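Local atomic coordinates of gene 2 protein (Enterobacteria phage Sf6, PDB entry 5C12), a protein that serves as the large terminase subunit in viral DNA packaging, its nuclease domain, the part present here, cutting DNA with the aid of bound metal ions. Residues K42-S54 against W88-L102. The protein carries 1 engineered substitution. Numbering follows the deposited sequence.
Sequences KAKGAVVSAHDPS and WATSLAIEDGADHYL. With MG (magnesium ion), chain C.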
# COMPACT_ATOMS: atom_id res chain seq x y z
N LYS A 42 12.10 0.62 -16.65
CA LYS A 42 11.27 1.81 -16.58
C LYS A 42 9.87 1.42 -16.14
O LYS A 42 9.44 0.29 -16.37
CB LYS A 42 11.14 2.45 -17.97
CG LYS A 42 12.39 3.13 -18.50
CD LYS A 42 12.77 4.34 -17.65
CE LYS A 42 13.35 5.48 -18.49
NZ LYS A 42 14.55 5.07 -19.29
N ALA A 43 9.16 2.35 -15.51
CA ALA A 43 7.78 2.13 -15.10
C ALA A 43 6.89 1.87 -16.31
O ALA A 43 6.88 2.64 -17.26
CB ALA A 43 7.27 3.33 -14.33
N LYS A 44 6.11 0.79 -16.23
CA LYS A 44 5.11 0.45 -17.24
C LYS A 44 3.88 -0.11 -16.54
O LYS A 44 3.99 -1.00 -15.70
CB LYS A 44 5.63 -0.62 -18.18
CG LYS A 44 6.78 -0.21 -19.06
CD LYS A 44 6.40 0.81 -20.08
CE LYS A 44 7.50 0.94 -21.13
NZ LYS A 44 7.28 2.06 -22.06
N GLY A 45 2.72 0.39 -16.91
CA GLY A 45 1.47 -0.13 -16.39
C GLY A 45 0.55 1.01 -16.00
O GLY A 45 0.74 2.16 -16.41
N ALA A 46 -0.51 0.66 -15.28
CA ALA A 46 -1.45 1.67 -14.82
C ALA A 46 -0.84 2.52 -13.70
O ALA A 46 0.15 2.11 -13.04
CB ALA A 46 -2.72 1.00 -14.33
N VAL A 47 -1.41 3.69 -13.49
CA VAL A 47 -1.11 4.47 -12.32
C VAL A 47 -2.17 4.17 -11.27
O VAL A 47 -3.36 4.31 -11.54
CB VAL A 47 -1.01 5.97 -12.61
CG1 VAL A 47 -0.81 6.75 -11.31
CG2 VAL A 47 0.14 6.24 -13.58
N VAL A 48 -1.73 3.72 -10.10
CA VAL A 48 -2.58 3.35 -8.99
C VAL A 48 -2.25 4.19 -7.78
O VAL A 48 -1.10 4.27 -7.36
CB VAL A 48 -2.44 1.85 -8.61
CG1 VAL A 48 -3.49 1.46 -7.56
CG2 VAL A 48 -2.56 0.95 -9.83
N SER A 49 -3.27 4.80 -7.19
CA SER A 49 -3.13 5.69 -6.05
C SER A 49 -4.05 5.21 -4.95
O SER A 49 -5.11 4.65 -5.23
CB SER A 49 -3.53 7.12 -6.41
OG SER A 49 -2.67 7.70 -7.37
N ALA A 50 -3.67 5.42 -3.71
CA ALA A 50 -4.51 5.03 -2.59
C ALA A 50 -4.36 5.98 -1.42
O ALA A 50 -3.33 6.64 -1.24
CB ALA A 50 -4.24 3.57 -2.16
N HIS A 51 -5.42 6.06 -0.63
CA HIS A 51 -5.55 7.00 0.47
C HIS A 51 -5.97 6.31 1.75
O HIS A 51 -6.94 5.55 1.78
CB HIS A 51 -6.60 8.05 0.09
CG HIS A 51 -7.01 8.98 1.20
ND1 HIS A 51 -6.10 9.69 1.96
CD2 HIS A 51 -8.24 9.39 1.61
CE1 HIS A 51 -6.76 10.45 2.83
NE2 HIS A 51 -8.06 10.29 2.63
N ASP A 52 -5.25 6.63 2.82
CA ASP A 52 -5.60 6.20 4.15
C ASP A 52 -6.09 7.41 4.91
O ASP A 52 -5.33 8.34 5.19
CB ASP A 52 -4.39 5.60 4.86
CG ASP A 52 -4.72 5.17 6.26
OD1 ASP A 52 -5.63 5.78 6.87
OD2 ASP A 52 -4.10 4.22 6.76
N PRO A 53 -7.39 7.46 5.22
CA PRO A 53 -7.99 8.66 5.81
C PRO A 53 -7.75 8.83 7.31
O PRO A 53 -8.35 9.70 7.96
CB PRO A 53 -9.47 8.46 5.52
CG PRO A 53 -9.64 7.02 5.56
CD PRO A 53 -8.39 6.41 4.96
N SER A 54 -6.88 7.98 7.85
CA SER A 54 -6.50 7.95 9.26
C SER A 54 -7.49 7.07 9.98
O SER A 54 -8.53 6.75 9.43
CB SER A 54 -6.41 9.35 9.91
OG SER A 54 -7.67 9.88 10.26
N TRP A 88 -7.94 16.36 -0.61
CA TRP A 88 -6.50 16.35 -0.78
C TRP A 88 -6.02 15.14 -1.58
O TRP A 88 -5.26 15.26 -2.55
CB TRP A 88 -5.85 16.41 0.60
CG TRP A 88 -4.38 16.02 0.64
CD1 TRP A 88 -3.31 16.78 0.22
CD2 TRP A 88 -3.83 14.83 1.19
NE1 TRP A 88 -2.14 16.10 0.45
CE2 TRP A 88 -2.43 14.91 1.06
CE3 TRP A 88 -4.38 13.68 1.77
CZ2 TRP A 88 -1.58 13.90 1.47
CZ3 TRP A 88 -3.54 12.68 2.18
CH2 TRP A 88 -2.15 12.79 2.01
N ALA A 89 -6.47 13.95 -1.19
CA ALA A 89 -5.99 12.72 -1.79
C ALA A 89 -6.49 12.54 -3.22
O ALA A 89 -5.76 12.10 -4.09
CB ALA A 89 -6.41 11.55 -0.96
N THR A 90 -7.75 12.89 -3.46
CA THR A 90 -8.28 12.77 -4.81
C THR A 90 -7.63 13.79 -5.74
O THR A 90 -7.39 13.51 -6.90
CB THR A 90 -9.83 12.89 -4.87
OG1 THR A 90 -10.27 14.12 -4.27
CG2 THR A 90 -10.47 11.70 -4.15
N SER A 91 -7.34 14.98 -5.22
CA SER A 91 -6.61 15.96 -6.02
C SER A 91 -5.21 15.46 -6.35
O SER A 91 -4.74 15.64 -7.47
CB SER A 91 -6.55 17.29 -5.29
OG SER A 91 -7.82 17.92 -5.35
N LEU A 92 -4.53 14.81 -5.41
CA LEU A 92 -3.24 14.18 -5.73
C LEU A 92 -3.38 13.10 -6.80
O LEU A 92 -2.56 13.01 -7.71
CB LEU A 92 -2.55 13.60 -4.48
CG LEU A 92 -1.92 14.64 -3.54
CD1 LEU A 92 -1.43 13.91 -2.30
CD2 LEU A 92 -0.80 15.39 -4.22
N ALA A 93 -4.43 12.29 -6.71
CA ALA A 93 -4.65 11.25 -7.70
C ALA A 93 -4.82 11.86 -9.09
O ALA A 93 -4.29 11.35 -10.09
CB ALA A 93 -5.87 10.42 -7.32
N ILE A 94 -5.57 12.95 -9.17
CA ILE A 94 -5.69 13.65 -10.43
C ILE A 94 -4.33 14.17 -10.91
O ILE A 94 -3.98 13.99 -12.08
CB ILE A 94 -6.73 14.78 -10.29
CG1 ILE A 94 -8.11 14.15 -10.11
CG2 ILE A 94 -6.70 15.71 -11.51
CD1 ILE A 94 -9.12 15.13 -9.58
N GLU A 95 -3.58 14.81 -10.03
CA GLU A 95 -2.26 15.35 -10.37
C GLU A 95 -1.32 14.25 -10.87
O GLU A 95 -0.51 14.48 -11.78
CB GLU A 95 -1.68 16.06 -9.15
CG GLU A 95 -0.36 16.75 -9.39
CD GLU A 95 0.11 17.56 -8.19
OE1 GLU A 95 -0.60 17.60 -7.16
OE2 GLU A 95 1.21 18.16 -8.27
N ASP A 96 -1.46 13.06 -10.29
CA ASP A 96 -0.60 11.93 -10.61
C ASP A 96 -1.06 11.15 -11.84
O ASP A 96 -0.39 10.19 -12.24
CB ASP A 96 -0.51 10.98 -9.42
CG ASP A 96 0.38 11.52 -8.31
OD1 ASP A 96 1.25 12.37 -8.61
OD2 ASP A 96 0.19 11.12 -7.13
N GLY A 97 -2.18 11.52 -12.42
CA GLY A 97 -2.70 10.84 -13.60
C GLY A 97 -3.16 9.43 -13.29
O GLY A 97 -2.99 8.51 -14.10
N ALA A 98 -3.72 9.24 -12.10
CA ALA A 98 -4.19 7.93 -11.69
C ALA A 98 -5.22 7.36 -12.64
O ALA A 98 -6.11 8.07 -13.11
CB ALA A 98 -4.74 7.96 -10.27
N ASP A 99 -5.11 6.06 -12.87
CA ASP A 99 -6.15 5.28 -13.54
C ASP A 99 -7.10 4.69 -12.51
O ASP A 99 -8.28 4.50 -12.78
CB ASP A 99 -5.51 4.17 -14.37
CG ASP A 99 -4.63 4.71 -15.46
OD1 ASP A 99 -5.14 5.40 -16.35
OD2 ASP A 99 -3.40 4.47 -15.44
N HIS A 100 -6.58 4.40 -11.32
CA HIS A 100 -7.32 3.74 -10.26
C HIS A 100 -6.98 4.39 -8.94
O HIS A 100 -5.81 4.60 -8.64
CB HIS A 100 -6.97 2.26 -10.21
CG HIS A 100 -7.13 1.56 -11.51
ND1 HIS A 100 -8.35 1.24 -12.04
CD2 HIS A 100 -6.21 1.11 -12.40
CE1 HIS A 100 -8.18 0.62 -13.19
NE2 HIS A 100 -6.89 0.52 -13.43
N TYR A 101 -7.99 4.64 -8.13
CA TYR A 101 -7.83 5.19 -6.79
C TYR A 101 -8.55 4.29 -5.82
O TYR A 101 -9.69 3.89 -6.07
CB TYR A 101 -8.47 6.56 -6.74
CG TYR A 101 -8.58 7.21 -5.40
CD1 TYR A 101 -9.73 7.11 -4.65
CD2 TYR A 101 -7.55 8.01 -4.90
CE1 TYR A 101 -9.86 7.74 -3.45
CE2 TYR A 101 -7.67 8.65 -3.70
CZ TYR A 101 -8.83 8.50 -2.96
OH TYR A 101 -9.02 9.15 -1.76
N LEU A 102 -7.88 3.98 -4.71
CA LEU A 102 -8.48 3.23 -3.62
C LEU A 102 -8.41 4.03 -2.34
O LEU A 102 -7.55 4.91 -2.18
CB LEU A 102 -7.77 1.89 -3.40
CG LEU A 102 -7.68 0.97 -4.63
CD1 LEU A 102 -6.37 1.22 -5.35
CD2 LEU A 102 -7.78 -0.49 -4.21
MG MG C . -4.57 2.93 8.25
O HOH W 1 -6.08 3.94 8.80
O HOH W 2 -5.76 1.63 6.98
O HOH W 3 -3.30 4.05 9.46
O HOH W 4 -5.07 1.73 9.86
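His-51 lies over Ala-89 of helix 82-95, with Ala-89 CB 3.6 Å from the centroid of the imidazole ring. Pro-53 N covers the opposite face. Tyr-101 runs alongside, pointing the same way, and its OH comes to 3.2 Å from His-51 CB. With CG anti to the backbone N (chi1 171°), the imidazole reaches Ala-89 CB and comes near Trp-88 CZ3, the two rings meeting obliquely. His-51 ND1 is hydrogen-bonded to Gly-62 O, which helps fix the ring's rotation. This end is tightly packed. So is the middle, where strands 47-52 and 100-104 pair in parallel. Ser-49 N donates to His-100 O (2.9 Å), and Leu-102 N to Ser-49 O (2.9 Å). Ser-49 OG lies 3.6 Å from Ala-98 CB and is hydrogen-bonded to Tyr-63 OH and Ser-65 OG. On the other face of the sheet, Val-48 CG1 meets Leu-102 CD1 at 3.6 Å.

The Ala-46 end is looser and nearer solvent. There Asp-99 OD2 takes the Val-47 N-H on its anti lone pair (2.9 Å, 172°). Gly-97 closes the helix in a Schellman motif.

At the C-terminal end of strand 47-52, Asp-52 OD2 binds magnesium at 2.0 Å, sharing the ion with Asp-252. This is consistent with the RNase H-like fold of terminase nucleases. Strand 47-52 sits between strands 100-104 and 61-67 in the central mixed sheet. Helix 82-95 runs nearly antiparallel to it, against the Ser-49 face.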